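Local coordinates for 2,3-dihydroxybenzoate-AMP ligase (Mycobacterium smegmatis, PDB 5KEI), which is an AMP-binding enzyme of the ANL clan, with a large AMP-binding region followed by a small C-terminal domain, at residues A[83-88]-A[194-199]; A[470-475]-A[485-490]; A[241-246]-A[267-272]; A[121-126]-A[208-213]. One frame throughout, in Å; residues are numbered along the deposited sequence.

Contact 1: A[83-88]-A[194-199]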
loop_
_atom_site.group_PDB
_atom_site.type_symbol
_atom_site.label_atom_id
_atom_site.label_comp_id
_atom_site.label_asym_id
_atom_site.label_seq_id
_atom_site.Cartn_x
_atom_site.Cartn_y
_atom_site.Cartn_z
ATOM N N ALA A 83 2.253 -25.882 -2.082
ATOM C CA ALA A 83 3.184 -24.910 -1.545
ATOM C C ALA A 83 2.876 -24.710 -0.071
ATOM O O ALA A 83 3.776 -24.526 0.739
ATOM C CB ALA A 83 3.102 -23.592 -2.318
ATOM N N ALA A 84 1.589 -24.775 0.266
ATOM C CA ALA A 84 1.122 -24.552 1.635
ATOM C C ALA A 84 1.547 -25.673 2.600
ATOM O O ALA A 84 1.954 -25.409 3.739
ATOM C CB ALA A 84 -0.397 -24.391 1.647
ATOM N N ALA A 85 1.432 -26.918 2.143
ATOM C CA ALA A 85 1.894 -28.068 2.912
ATOM C C ALA A 85 3.397 -27.957 3.152
ATOM O O ALA A 85 3.865 -28.160 4.267
ATOM C CB ALA A 85 1.558 -29.359 2.196
ATOM N N GLY A 86 4.148 -27.617 2.104
ATOM C CA GLY A 86 5.585 -27.418 2.223
ATOM C C GLY A 86 5.937 -26.381 3.281
ATOM O O GLY A 86 6.840 -26.593 4.112
ATOM N N ILE A 87 5.208 -25.263 3.257
ATOM C CA ILE A 87 5.453 -24.144 4.165
ATOM C C ILE A 87 5.123 -24.517 5.607
ATOM O O ILE A 87 5.904 -24.237 6.516
ATOM C CB ILE A 87 4.638 -22.900 3.754
ATOM C CG1 ILE A 87 5.264 -22.249 2.514
ATOM C CG2 ILE A 87 4.588 -21.901 4.892
ATOM C CD1 ILE A 87 4.304 -21.375 1.688
ATOM N N ALA A 88 3.960 -25.135 5.807
ATOM C CA ALA A 88 3.575 -25.682 7.107
ATOM C C ALA A 88 4.610 -26.705 7.606
ATOM O O ALA A 88 4.837 -26.857 8.816
ATOM C CB ALA A 88 2.182 -26.328 7.021
ATOM N N PRO A 194 5.408 -33.393 -0.051
ATOM C CA PRO A 194 4.115 -33.922 0.370
ATOM C C PRO A 194 3.687 -33.296 1.690
ATOM O O PRO A 194 4.488 -32.673 2.402
ATOM C CB PRO A 194 4.378 -35.424 0.515
ATOM C CG PRO A 194 5.841 -35.515 0.799
ATOM C CD PRO A 194 6.469 -34.413 0.003
ATOM N N GLY A 195 2.413 -33.469 2.007
ATOM C CA GLY A 195 1.820 -32.836 3.161
ATOM C C GLY A 195 0.339 -33.005 2.960
ATOM O O GLY A 195 -0.085 -33.578 1.952
ATOM N N PRO A 196 -0.457 -32.529 3.922
ATOM C CA PRO A 196 -1.909 -32.699 3.868
ATOM C C PRO A 196 -2.641 -31.405 3.541
ATOM O O PRO A 196 -3.873 -31.419 3.480
ATOM C CB PRO A 196 -2.239 -33.151 5.288
ATOM C CG PRO A 196 -1.240 -32.366 6.137
ATOM C CD PRO A 196 -0.005 -32.120 5.266
ATOM N N VAL A 197 -1.886 -30.327 3.329
ATOM C CA VAL A 197 -2.416 -28.959 3.302
ATOM C C VAL A 197 -3.016 -28.626 4.661
ATOM O O VAL A 197 -3.990 -29.239 5.098
ATOM C CB VAL A 197 -3.461 -28.745 2.197
ATOM C CG1 VAL A 197 -4.071 -27.340 2.302
ATOM C CG2 VAL A 197 -2.826 -28.992 0.832
ATOM N N PRO A 198 -2.422 -27.648 5.343
ATOM C CA PRO A 198 -2.787 -27.448 6.746
ATOM C C PRO A 198 -4.228 -26.986 6.893
ATOM O O PRO A 198 -4.770 -26.324 6.006
ATOM C CB PRO A 198 -1.797 -26.376 7.215
ATOM C CG PRO A 198 -1.427 -25.634 5.975
ATOM C CD PRO A 198 -1.495 -26.616 4.842
ATOM N N GLU A 199 -4.847 -27.362 8.001
ATOM C CA GLU A 199 -6.192 -26.905 8.310
ATOM C C GLU A 199 -6.115 -25.644 9.161
ATOM O O GLU A 199 -5.609 -25.673 10.283
ATOM C CB GLU A 199 -6.985 -27.999 9.028
ATOM C CG GLU A 199 -8.466 -27.671 9.210
ATOM C CD GLU A 199 -9.376 -28.855 8.911
ATOM O OE1 GLU A 199 -10.000 -29.388 9.857
ATOM O OE2 GLU A 199 -9.466 -29.252 7.726
#

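Contact 2: A[470-475]-A[485-490]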
loop_
_atom_site.group_PDB
_atom_site.type_symbol
_atom_site.label_atom_id
_atom_site.label_comp_id
_atom_site.label_asym_id
_atom_site.label_seq_id
_atom_site.Cartn_x
_atom_site.Cartn_y
_atom_site.Cartn_z
ATOM N N LEU A 470 7.234 18.528 8.450
ATOM C CA LEU A 470 6.765 17.156 8.298
ATOM C C LEU A 470 7.891 16.138 8.171
ATOM O O LEU A 470 7.884 15.132 8.868
ATOM C CB LEU A 470 5.845 17.048 7.079
ATOM C CG LEU A 470 4.604 17.931 7.178
ATOM C CD1 LEU A 470 3.725 17.698 5.966
ATOM C CD2 LEU A 470 3.849 17.672 8.496
ATOM N N ASP A 471 8.858 16.367 7.289
ATOM C CA ASP A 471 9.910 15.373 7.184
ATOM C C ASP A 471 10.930 15.505 8.332
ATOM O O ASP A 471 11.515 14.505 8.757
ATOM C CB ASP A 471 10.605 15.438 5.821
ATOM C CG ASP A 471 11.692 14.361 5.668
ATOM O OD1 ASP A 471 11.387 13.143 5.827
ATOM O OD2 ASP A 471 12.855 14.731 5.384
ATOM N N LEU A 472 11.126 16.712 8.855
ATOM C CA LEU A 472 11.947 16.847 10.050
ATOM C C LEU A 472 11.350 16.021 11.193
ATOM O O LEU A 472 12.076 15.337 11.910
ATOM C CB LEU A 472 12.083 18.313 10.468
ATOM C CG LEU A 472 12.847 18.525 11.780
ATOM C CD1 LEU A 472 14.181 17.785 11.784
ATOM C CD2 LEU A 472 13.067 20.004 12.048
ATOM N N GLU A 473 10.027 16.102 11.345
ATOM C CA GLU A 473 9.292 15.372 12.372
ATOM C C GLU A 473 9.388 13.871 12.173
ATOM O O GLU A 473 9.503 13.123 13.132
ATOM C CB GLU A 473 7.821 15.784 12.383
ATOM C CG GLU A 473 7.548 17.063 13.123
ATOM C CD GLU A 473 6.232 17.710 12.722
ATOM O OE1 GLU A 473 5.341 17.008 12.173
ATOM O OE2 GLU A 473 6.095 18.932 12.962
ATOM N N GLU A 474 9.328 13.423 10.924
ATOM C CA GLU A 474 9.434 11.994 10.670
ATOM C C GLU A 474 10.815 11.463 11.082
ATOM O O GLU A 474 10.917 10.363 11.608
ATOM C CB GLU A 474 9.136 11.683 9.199
ATOM C CG GLU A 474 7.652 11.814 8.820
ATOM C CD GLU A 474 6.752 10.834 9.570
ATOM O OE1 GLU A 474 7.231 9.735 9.938
ATOM O OE2 GLU A 474 5.562 11.160 9.787
ATOM N N HIS A 475 11.859 12.258 10.849
ATOM C CA HIS A 475 13.236 11.914 11.212
ATOM C C HIS A 475 13.422 11.776 12.719
ATOM O O HIS A 475 14.114 10.874 13.197
ATOM C CB HIS A 475 14.223 12.988 10.706
ATOM C CG HIS A 475 14.568 12.887 9.249
ATOM N ND1 HIS A 475 15.287 11.837 8.727
ATOM C CD2 HIS A 475 14.328 13.732 8.218
ATOM C CE1 HIS A 475 15.463 12.030 7.430
ATOM N NE2 HIS A 475 14.887 13.169 7.098
ATOM N N ALA A 485 6.370 14.131 18.008
ATOM C CA ALA A 485 7.234 15.286 17.739
ATOM C C ALA A 485 6.501 16.361 16.955
ATOM O O ALA A 485 5.658 16.054 16.119
ATOM C CB ALA A 485 8.485 14.862 16.985
ATOM N N ALA A 486 6.823 17.622 17.227
ATOM C CA ALA A 486 6.297 18.739 16.441
ATOM C C ALA A 486 7.378 19.798 16.166
ATOM O O ALA A 486 7.934 20.386 17.087
ATOM C CB ALA A 486 5.106 19.367 17.145
ATOM N N ALA A 487 7.690 20.010 14.890
ATOM C CA ALA A 487 8.627 21.053 14.493
ATOM C C ALA A 487 7.821 22.316 14.263
ATOM O O ALA A 487 6.913 22.350 13.431
ATOM C CB ALA A 487 9.416 20.659 13.239
ATOM N N VAL A 488 8.128 23.346 15.032
ATOM C CA VAL A 488 7.327 24.552 15.026
ATOM C C VAL A 488 8.206 25.758 14.649
ATOM O O VAL A 488 9.416 25.774 14.914
ATOM C CB VAL A 488 6.655 24.752 16.404
ATOM C CG1 VAL A 488 5.634 25.825 16.332
ATOM C CG2 VAL A 488 5.985 23.450 16.857
ATOM N N ALA A 489 7.591 26.746 14.007
ATOM C CA ALA A 489 8.271 27.966 13.600
ATOM C C ALA A 489 8.089 29.058 14.642
ATOM O O ALA A 489 6.965 29.368 15.041
ATOM C CB ALA A 489 7.752 28.442 12.240
ATOM N N LEU A 490 9.205 29.625 15.089
ATOM C CA LEU A 490 9.185 30.783 15.974
ATOM C C LEU A 490 9.876 31.958 15.301
ATOM O O LEU A 490 10.915 31.773 14.664
ATOM C CB LEU A 490 9.869 30.452 17.288
ATOM C CG LEU A 490 9.167 29.343 18.060
ATOM C CD1 LEU A 490 10.071 28.894 19.179
ATOM C CD2 LEU A 490 7.827 29.815 18.586
#

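Contact 3: A[241-246]-A[267-272]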
loop_
_atom_site.group_PDB
_atom_site.type_symbol
_atom_site.label_atom_id
_atom_site.label_comp_id
_atom_site.label_asym_id
_atom_site.label_seq_id
_atom_site.Cartn_x
_atom_site.Cartn_y
_atom_site.Cartn_z
ATOM N N CYS A 241 -14.801 -2.202 -12.886
ATOM C CA CYS A 241 -14.058 -2.197 -14.140
ATOM C C CYS A 241 -14.693 -3.092 -15.177
ATOM O O CYS A 241 -14.208 -3.166 -16.304
ATOM C CB CYS A 241 -12.610 -2.629 -13.919
ATOM S SG CYS A 241 -11.641 -1.472 -12.918
ATOM N N ARG A 242 -15.750 -3.794 -14.773
ATOM C CA ARG A 242 -16.524 -4.650 -15.667
ATOM C C ARG A 242 -15.694 -5.818 -16.222
ATOM O O ARG A 242 -15.881 -6.235 -17.368
ATOM C CB ARG A 242 -17.115 -3.812 -16.818
ATOM C CG ARG A 242 -17.785 -2.504 -16.366
ATOM C CD ARG A 242 -19.312 -2.601 -16.360
ATOM N NE ARG A 242 -19.949 -1.401 -15.803
ATOM C CZ ARG A 242 -21.258 -1.266 -15.571
ATOM N NH1 ARG A 242 -22.105 -2.253 -15.858
ATOM N NH2 ARG A 242 -21.727 -0.134 -15.055
ATOM N N LEU A 243 -14.780 -6.341 -15.407
ATOM C CA LEU A 243 -13.947 -7.483 -15.801
ATOM C C LEU A 243 -14.792 -8.748 -16.015
ATOM O O LEU A 243 -15.695 -9.043 -15.234
ATOM C CB LEU A 243 -12.871 -7.765 -14.742
ATOM C CG LEU A 243 -11.723 -6.774 -14.492
ATOM C CD1 LEU A 243 -10.650 -7.390 -13.553
ATOM C CD2 LEU A 243 -11.092 -6.281 -15.791
ATOM N N THR A 244 -14.496 -9.489 -17.077
ATOM C CA THR A 244 -15.145 -10.778 -17.307
ATOM C C THR A 244 -14.075 -11.858 -17.493
ATOM O O THR A 244 -12.882 -11.550 -17.586
ATOM C CB THR A 244 -16.090 -10.751 -18.552
ATOM O OG1 THR A 244 -15.320 -10.623 -19.751
ATOM C CG2 THR A 244 -17.112 -9.603 -18.470
ATOM N N ALA A 245 -14.498 -13.118 -17.556
ATOM C CA ALA A 245 -13.575 -14.225 -17.808
ATOM C C ALA A 245 -12.810 -14.076 -19.131
ATOM O O ALA A 245 -11.832 -14.782 -19.367
ATOM C CB ALA A 245 -14.322 -15.545 -17.790
ATOM N N ASP A 246 -13.247 -13.152 -19.980
ATOM C CA ASP A 246 -12.591 -12.910 -21.266
ATOM C C ASP A 246 -11.458 -11.879 -21.168
ATOM O O ASP A 246 -10.657 -11.752 -22.086
ATOM C CB ASP A 246 -13.607 -12.432 -22.312
ATOM C CG ASP A 246 -14.714 -13.450 -22.572
ATOM O OD1 ASP A 246 -14.417 -14.671 -22.649
ATOM O OD2 ASP A 246 -15.888 -13.020 -22.693
ATOM N N LEU A 267 -5.958 -10.251 -8.172
ATOM C CA LEU A 267 -7.057 -10.785 -7.373
ATOM C C LEU A 267 -8.438 -10.491 -7.938
ATOM O O LEU A 267 -9.315 -11.380 -7.987
ATOM C CB LEU A 267 -6.956 -10.245 -5.946
ATOM C CG LEU A 267 -5.674 -10.785 -5.267
ATOM C CD1 LEU A 267 -5.499 -10.282 -3.873
ATOM C CD2 LEU A 267 -5.658 -12.307 -5.245
ATOM N N GLY A 268 -8.651 -9.248 -8.349
ATOM C CA GLY A 268 -9.928 -8.891 -8.926
ATOM C C GLY A 268 -10.108 -9.703 -10.190
ATOM O O GLY A 268 -11.167 -10.272 -10.412
ATOM N N ALA A 269 -9.053 -9.782 -10.997
ATOM C CA ALA A 269 -9.074 -10.627 -12.181
ATOM C C ALA A 269 -9.465 -12.067 -11.805
ATOM O O ALA A 269 -10.253 -12.691 -12.505
ATOM C CB ALA A 269 -7.719 -10.596 -12.887
ATOM N N MET A 270 -8.953 -12.579 -10.683
ATOM C CA MET A 270 -9.241 -13.958 -10.302
ATOM C C MET A 270 -10.679 -14.137 -9.814
ATOM O O MET A 270 -11.217 -15.233 -9.885
ATOM C CB MET A 270 -8.260 -14.445 -9.237
ATOM C CG MET A 270 -6.899 -14.870 -9.783
ATOM S SD MET A 270 -5.755 -15.340 -8.462
ATOM C CE MET A 270 -6.405 -16.916 -7.970
ATOM N N THR A 271 -11.311 -13.077 -9.330
ATOM C CA THR A 271 -12.699 -13.202 -8.913
ATOM C C THR A 271 -13.658 -13.409 -10.086
ATOM O O THR A 271 -14.786 -13.867 -9.871
ATOM C CB THR A 271 -13.188 -11.974 -8.121
ATOM O OG1 THR A 271 -13.060 -10.806 -8.935
ATOM C CG2 THR A 271 -12.406 -11.801 -6.823
ATOM N N VAL A 272 -13.238 -13.067 -11.310
ATOM C CA VAL A 272 -14.098 -13.280 -12.493
ATOM C C VAL A 272 -13.578 -14.348 -13.463
ATOM O O VAL A 272 -14.103 -14.494 -14.571
ATOM C CB VAL A 272 -14.311 -11.983 -13.336
ATOM C CG1 VAL A 272 -15.095 -10.910 -12.553
ATOM C CG2 VAL A 272 -12.980 -11.466 -13.897
#

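Contact 4: A[121-126]-A[208-213]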
loop_
_atom_site.group_PDB
_atom_site.type_symbol
_atom_site.label_atom_id
_atom_site.label_comp_id
_atom_site.label_asym_id
_atom_site.label_seq_id
_atom_site.Cartn_x
_atom_site.Cartn_y
_atom_site.Cartn_z
ATOM N N VAL A 121 0.775 -14.755 7.179
ATOM C CA VAL A 121 0.349 -13.416 6.834
ATOM C C VAL A 121 1.500 -12.766 6.103
ATOM O O VAL A 121 2.438 -12.298 6.736
ATOM C CB VAL A 121 -0.053 -12.607 8.080
ATOM C CG1 VAL A 121 -0.394 -11.160 7.701
ATOM C CG2 VAL A 121 -1.232 -13.295 8.795
ATOM N N PRO A 122 1.453 -12.779 4.755
ATOM C CA PRO A 122 2.553 -12.228 3.959
ATOM C C PRO A 122 2.657 -10.703 4.072
ATOM O O PRO A 122 1.653 -10.006 4.253
ATOM C CB PRO A 122 2.205 -12.664 2.533
ATOM C CG PRO A 122 0.727 -12.840 2.549
ATOM C CD PRO A 122 0.412 -13.381 3.901
ATOM N N VAL A 123 3.892 -10.224 4.040
ATOM C CA VAL A 123 4.222 -8.813 3.990
ATOM C C VAL A 123 4.671 -8.503 2.563
ATOM O O VAL A 123 5.685 -9.017 2.084
ATOM C CB VAL A 123 5.329 -8.460 4.994
ATOM C CG1 VAL A 123 5.738 -7.011 4.859
ATOM C CG2 VAL A 123 4.857 -8.758 6.417
ATOM N N MET A 124 3.894 -7.689 1.864
ATOM C CA MET A 124 4.139 -7.486 0.442
ATOM C C MET A 124 5.186 -6.399 0.184
ATOM O O MET A 124 4.853 -5.223 -0.020
ATOM C CB MET A 124 2.828 -7.152 -0.257
ATOM C CG MET A 124 1.701 -8.092 0.130
ATOM S SD MET A 124 2.115 -9.822 -0.189
ATOM C CE MET A 124 2.001 -9.889 -1.976
ATOM N N CYS A 125 6.450 -6.808 0.181
ATOM C CA CYS A 125 7.557 -5.888 -0.095
ATOM C C CYS A 125 7.693 -5.612 -1.588
ATOM O O CYS A 125 7.411 -6.476 -2.420
ATOM C CB CYS A 125 8.869 -6.447 0.446
ATOM S SG CYS A 125 8.747 -7.005 2.158
ATOM N N LEU A 126 8.102 -4.384 -1.902
ATOM C CA LEU A 126 8.351 -3.931 -3.265
ATOM C C LEU A 126 9.820 -4.138 -3.641
ATOM O O LEU A 126 10.681 -4.198 -2.763
ATOM C CB LEU A 126 7.961 -2.462 -3.396
ATOM C CG LEU A 126 6.536 -2.283 -2.896
ATOM C CD1 LEU A 126 6.139 -0.823 -2.888
ATOM C CD2 LEU A 126 5.570 -3.139 -3.735
ATOM N N ALA A 208 -5.277 -10.501 6.692
ATOM C CA ALA A 208 -4.936 -11.566 5.776
ATOM C C ALA A 208 -3.498 -11.387 5.333
ATOM O O ALA A 208 -2.752 -12.364 5.242
ATOM C CB ALA A 208 -5.863 -11.564 4.573
ATOM N N LEU A 209 -3.122 -10.138 5.036
ATOM C CA LEU A 209 -1.747 -9.815 4.645
ATOM C C LEU A 209 -1.373 -8.408 5.109
ATOM O O LEU A 209 -2.244 -7.648 5.530
ATOM C CB LEU A 209 -1.560 -9.939 3.120
ATOM C CG LEU A 209 -2.558 -9.270 2.158
ATOM C CD1 LEU A 209 -2.467 -7.753 2.184
ATOM C CD2 LEU A 209 -2.339 -9.751 0.735
ATOM N N LEU A 210 -0.089 -8.054 5.030
ATOM C CA LEU A 210 0.319 -6.668 5.305
ATOM C C LEU A 210 0.852 -6.011 4.021
ATOM O O LEU A 210 1.736 -6.547 3.336
ATOM C CB LEU A 210 1.372 -6.603 6.421
ATOM C CG LEU A 210 1.032 -7.365 7.722
ATOM C CD1 LEU A 210 2.189 -7.379 8.717
ATOM C CD2 LEU A 210 -0.223 -6.824 8.401
ATOM N N LEU A 211 0.296 -4.863 3.671
ATOM C CA LEU A 211 0.859 -4.078 2.571
ATOM C C LEU A 211 1.878 -3.101 3.133
ATOM O O LEU A 211 1.901 -2.827 4.334
ATOM C CB LEU A 211 -0.230 -3.328 1.803
ATOM C CG LEU A 211 -1.358 -4.146 1.166
ATOM C CD1 LEU A 211 -2.480 -3.228 0.743
ATOM C CD2 LEU A 211 -0.851 -4.911 -0.049
ATOM N N VAL A 212 2.730 -2.598 2.253
ATOM C CA VAL A 212 3.682 -1.552 2.586
ATOM C C VAL A 212 3.130 -0.181 2.177
ATOM O O VAL A 212 2.500 -0.035 1.138
ATOM C CB VAL A 212 5.045 -1.815 1.909
ATOM C CG1 VAL A 212 5.991 -0.657 2.143
ATOM C CG2 VAL A 212 5.654 -3.100 2.456
ATOM N N SER A 213 3.357 0.805 3.031
ATOM C CA SER A 213 2.923 2.172 2.812
ATOM C C SER A 213 3.942 2.961 1.988
ATOM O O SER A 213 5.129 2.992 2.322
ATOM C CB SER A 213 2.708 2.844 4.164
ATOM O OG SER A 213 2.289 4.179 4.001
HETATM O O HOH W 1 2.446 -3.823 -0.871
#

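Contact 1: A[83-88]-A[194-199]
Val197 carries the turn that brings Pro198 onto Ala84 and Ala88. Its phi is positive, 62°, with psi 116°. The chain bends there, the CB of Val197 points away from the helix, and the next residue swings its ring inward. Two residues earlier Gly195 is almost fully stretched, with phi at 166°. Gly195 has no side chain to stand between the loop and the methyl of Ala85, and this lets the backbone lie against the helix.

The Pro198 ring lies over one turn of helix. Its CG meets the methyl of Ala88, with Pro198 CG 3.8 Å from Ala88 CB. Pro198 CD meets the methyl of Ala84, at 4.0 Å from Ala84 CB. Pro198 CD also rests on the backbone, 3.8 Å from Ala84 O. Ala84 O already accepts the helix bond from Ala88 N, at 2.9 Å.

Ala85 presents its methyl to the backbone of the loop. Ala85 CB lies 3.6 Å from Gly195 CA and 3.8 Å from Val197 N. The Pro196 ring is the more distant neighbour, with Pro196 CD 4.4 Å from Ala85 CB. No hydrogen bond crosses the contact. Small methyls let the loop come close, and Ala85 and Val197 have their CA atoms 4.4 Å apart.

Ile87 faces elsewhere, onto Leu115 of helix 107-117, and Ala84 also touches Arg117 of that helix. The loop side is largely solvent-exposed. The arrangement is a proline-rich loop laid over the alanine face at the end of helix 73-88, at the periphery of the AMP-binding region.

Contact 2: A[470-475]-A[485-490]
Glu473 and Ala487 form the tight part of this buried contact. Glu473 OE2 accepts the backbone N-H of Ala487 at 2.7 Å, with an N-H...O angle of 158°. The donor comes to the anti side of the carboxylate and lies 19° out of its plane. With CG opposite the carbonyl carbon and the chain extended beyond it, the acid reaches the strand backbone. Glu473 CG passes 3.7 Å from Ala485 O, and Glu473 OE2 comes within 3.5 Å of Ala486 CA. Beside this polar link, one methyl of Leu472 packs on the strand, with Leu472 CD2 3.9 Å from Ala487 CB.

The pair is a helix followed by an edge strand in the small alpha/beta C-terminal domain. The two run roughly antiparallel, at 145°, with axes 7.5 Å apart at closest approach. Ala486 and Val488 bond to strand 498-505, so Ala487 turns its N-H and carbonyl to the outer edge. Glu473 takes the first and Lys549 the second. Lys549 also forms a salt bridge with Glu473 OE2, and Arg424 forms one with Glu473 OE1. These two cations would probably keep the carboxylate ionised.

The looser side lies farther along the strand and around the helix. Ala489 and Leu490 are partly exposed and have moved well clear of the helix. Glu474, also partly exposed, points away from the strand, and Asp471 lies far from it.

Contact 3: A[241-246]-A[267-272]
This is a contact without hydrogen bonds, of methyls against backbone and against each other, in which the loop Leu243-Ala245 packs against the C-terminal end of helix 265-271 and the residue that follows it. The loop leads from helix 227-240 into strand 248-251. The helix lies in the connection from that strand to strand 275-278, its parallel neighbour in the nine-stranded sheet. The contact thus ties the entry to the first strand to the approach to the second.

Val272 is the centre. Its two methyls divide over the loop backbone. Val272 CG1 sits 3.3 Å from Leu243 O, and Val272 CG2 lies 3.7 Å from Thr244 O. The second methyl also meets the side chain of Leu243, with Val272 CG2 3.8 Å from Leu243 CB. Leu243 has CG opposite its carbonyl carbon (chi1 -68°) and then runs out extended. Leu243 CD1 reaches over the helix backbone, 3.8 Å from Ala269 N. Pro264 and Arg324 also touch Leu243.

Ala245 closes the other end. Its methyl lies against the last carbonyl of the segment, with Ala245 CB 3.4 Å from Val272 O.

The loop has its own order. Arg242 ends helix 227-240 in a Schellman motif. Thr244 makes an ST turn, Thr244 OG1 accepting from Asp246 N at 3.3 Å, while Thr244 N donates to Asp247.

No hydrogen bond joins the two segments. Ala245 N approaches Val272 O at a poor angle. The association therefore probably rests on van der Waals packing and burial of methyls, set against carbonyls and against one another.

Contact 4: A[121-126]-A[208-213]
Pro122 O receives the N-H of Leu210 at 2.7 Å in a nearly straight bond, 174° at the hydrogen. Leu210 then uses its own carbonyl for the return bond, with Met124 N 2.9 Å from Leu210 O. This pair of bonds around Val123 is the parallel pattern.

Next along, the strands are bridged by water. The water donates to Met124 O at 2.9 Å and accepts only weakly from Val212 N. Met124 is the centre of an inverse gamma turn. At the other end Ala208 and Leu209 form a classic beta bulge opposite Arg225.

On one face Val123 CG2 packs 3.8 Å from Leu210 CD1. On the other, Met124 CG lies 4.1 Å from Leu211 CD2. The Met124 chain bends at chi2 (-56°) and chi3 (-73°) and packs on Phe108 and Leu112 of helix 107-117. Near the bulge Pro122 CG meets Leu209 CB at 3.7 Å, and Val121 CG1 lies 3.6 Å from Leu209 CA.

All touching residues are buried. Strands 121-124 and 207-212 are inner neighbours of a mixed seven-stranded sheet, flanked by strands 97-101 and 222-226, in the alpha/beta architecture of the AMP-binding family.

In the fold
Contacts 1, 3 and 4 belong to the AMP-binding region, and contact 2 to the C-terminal domain. Contact 4 is the most central, its centre about 8 Å from the centre of the chain. Contacts 1 and 3 are more peripheral, with their centres about 21 and 22 Å from that of contact 4. Along the chain contacts 1 and 4 interleave, so helix 73-88 and strand 121-124 both find partners near residues 194-213. Contact 3 follows, beside a different sheet, and contact 2 comes last. Helix 107-117 touches residues of contacts 1, 3 and 4. Contact 2 lies about 49 Å from contact 1, centre to centre, across the chain's centre, as suits a separate domain.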